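Local coordinates for uncharacterized protein (Leishmania major, PDB 2B4W), which is of unknown function but belongs to the DUF1861 family, probably adopts a beta-propeller fold related to beta-fructosidases and may act on carbohydrates, at residues R48-D53 against E254-L259. Numbering follows the deposited sequence.
Sequences RVEKRD and EPKVPL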
# COMPACT_ATOMS: atom_id res chain seq x y z
N ARG A 48 -3.52 10.32 -2.06
CA ARG A 48 -2.83 11.00 -3.16
C ARG A 48 -3.88 11.82 -3.89
O ARG A 48 -4.90 11.26 -4.33
CB ARG A 48 -2.12 10.01 -4.05
CG ARG A 48 -1.64 10.43 -5.41
CD ARG A 48 -1.25 9.24 -6.30
NE ARG A 48 -0.59 9.71 -7.48
CZ ARG A 48 0.21 9.18 -8.36
NH1 ARG A 48 0.60 7.93 -8.37
NH2 ARG A 48 0.66 9.98 -9.34
N VAL A 49 -3.70 13.11 -3.91
CA VAL A 49 -4.57 14.13 -4.45
C VAL A 49 -3.97 14.77 -5.70
O VAL A 49 -2.92 15.40 -5.74
CB VAL A 49 -4.87 15.20 -3.39
CG1 VAL A 49 -6.01 16.09 -3.84
CG2 VAL A 49 -5.21 14.48 -2.08
N GLU A 50 -4.72 14.59 -6.80
CA GLU A 50 -4.28 15.04 -8.11
C GLU A 50 -5.51 15.23 -9.00
O GLU A 50 -6.49 14.49 -8.93
CB GLU A 50 -3.27 14.05 -8.63
CG GLU A 50 -2.76 14.26 -10.06
CD GLU A 50 -1.79 13.15 -10.43
OE1 GLU A 50 -2.25 12.07 -10.82
OE2 GLU A 50 -0.57 13.34 -10.31
N LYS A 51 -5.40 16.26 -9.82
CA LYS A 51 -6.28 16.60 -10.92
C LYS A 51 -6.35 15.48 -11.93
O LYS A 51 -5.34 14.89 -12.34
CB LYS A 51 -5.78 17.90 -11.58
CG LYS A 51 -6.57 19.12 -11.14
CD LYS A 51 -6.38 20.35 -12.00
CE LYS A 51 -6.53 20.20 -13.49
NZ LYS A 51 -7.53 21.06 -14.18
N ARG A 52 -7.56 15.12 -12.34
CA ARG A 52 -7.64 13.98 -13.22
C ARG A 52 -6.98 14.22 -14.58
O ARG A 52 -6.43 13.28 -15.18
CB ARG A 52 -9.09 13.53 -13.49
CG ARG A 52 -8.95 12.14 -14.11
CD ARG A 52 -10.25 11.42 -14.33
NE ARG A 52 -11.02 11.21 -13.11
CZ ARG A 52 -12.30 10.86 -13.11
NH1 ARG A 52 -12.95 10.68 -14.25
NH2 ARG A 52 -12.90 10.70 -11.94
N ASP A 53 -7.02 15.46 -15.06
CA ASP A 53 -6.46 15.67 -16.40
C ASP A 53 -5.00 16.06 -16.41
O ASP A 53 -4.55 16.68 -17.38
CB ASP A 53 -7.26 16.75 -17.13
CG ASP A 53 -7.34 18.02 -16.29
OD1 ASP A 53 -6.58 18.08 -15.31
OD2 ASP A 53 -8.14 18.91 -16.62
N GLU A 254 -14.75 5.82 -13.80
CA GLU A 254 -13.82 6.12 -14.88
C GLU A 254 -12.36 6.16 -14.46
O GLU A 254 -11.93 6.87 -13.54
CB GLU A 254 -14.20 7.48 -15.50
CG GLU A 254 -15.67 7.52 -15.89
CD GLU A 254 -15.99 6.51 -16.98
OE1 GLU A 254 -15.33 6.61 -18.03
OE2 GLU A 254 -16.88 5.65 -16.79
N PRO A 255 -11.50 5.41 -15.14
CA PRO A 255 -10.08 5.51 -14.76
C PRO A 255 -9.53 6.89 -15.13
O PRO A 255 -10.21 7.73 -15.70
CB PRO A 255 -9.40 4.41 -15.57
CG PRO A 255 -10.33 4.14 -16.71
CD PRO A 255 -11.71 4.48 -16.25
N LYS A 256 -8.26 7.09 -14.77
CA LYS A 256 -7.60 8.33 -15.11
C LYS A 256 -7.58 8.41 -16.65
O LYS A 256 -7.91 9.43 -17.25
CB LYS A 256 -6.17 8.41 -14.57
CG LYS A 256 -5.59 9.82 -14.57
CD LYS A 256 -4.28 9.88 -13.82
CE LYS A 256 -3.76 11.30 -13.67
NZ LYS A 256 -4.52 12.12 -12.72
N VAL A 257 -7.17 7.30 -17.23
CA VAL A 257 -7.18 7.09 -18.67
C VAL A 257 -7.65 5.68 -18.98
O VAL A 257 -7.49 4.78 -18.15
CB VAL A 257 -5.79 7.32 -19.28
CG1 VAL A 257 -5.41 8.79 -19.10
CG2 VAL A 257 -4.78 6.38 -18.65
N PRO A 258 -8.23 5.54 -20.16
CA PRO A 258 -8.78 4.27 -20.63
C PRO A 258 -7.81 3.11 -20.45
O PRO A 258 -8.17 1.96 -20.21
CB PRO A 258 -9.01 4.51 -22.13
CG PRO A 258 -8.49 5.87 -22.43
CD PRO A 258 -8.42 6.62 -21.14
N LEU A 259 -6.54 3.41 -20.59
CA LEU A 259 -5.49 2.40 -20.48
C LEU A 259 -5.47 1.70 -19.13
O LEU A 259 -4.92 0.61 -18.98
CB LEU A 259 -4.17 3.12 -20.74
CG LEU A 259 -2.88 2.34 -20.76
CD1 LEU A 259 -1.90 3.03 -21.72
CD2 LEU A 259 -2.23 2.20 -19.39
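The CA atoms of Arg52 and Lys256, 6.0 Å apart, are the nearest pair across the two segments, where the chain leaving strand 42-50 meets the loop that precedes strand 264-271. The backbones stay too far apart to pair, and side chains span the gap. Lys256 does most of this: with CG anti to the backbone N (chi1 -164°) and the chain extended until its last torsion, it delivers NZ into the bend formed by residues 50-52. There NZ donates to Lys51 O at 2.9 Å, tilted 31° from the carbonyl plane, and forms a salt bridge with Glu50 OE1 at 3.0 Å, reaching it from above the carboxylate plane. Weaker bonds go to Arg52 O, at 3.3 Å from NZ, and to Ile54 O just beyond. The extended Glu50 side chain comes in at about a right angle to the lysine and meets its CE/NZ end; its OE1 is also hydrogen-bonded to Tyr31 OH, while Trp55 offers Lys256 a cation-pi contact. Arg52 runs past Lys256 in the opposite direction, their CG atoms 4.1 Å apart. A bend at chi3 (-59°) turns its guanidinium so that Glu254 O lies 3.9 Å above the plane, over the centre of the group, with Glu254 CB 3.7 Å from NH1. The charge of Arg52 is met by Asp29 through NE, rather than by the Glu254 carboxylate. In a probable propeller, the carboxylate and carbonyl oxygens around NZ thus hold the ammonium group in place and join the chain leaving strand 42-50 to the loop before strand 264-271.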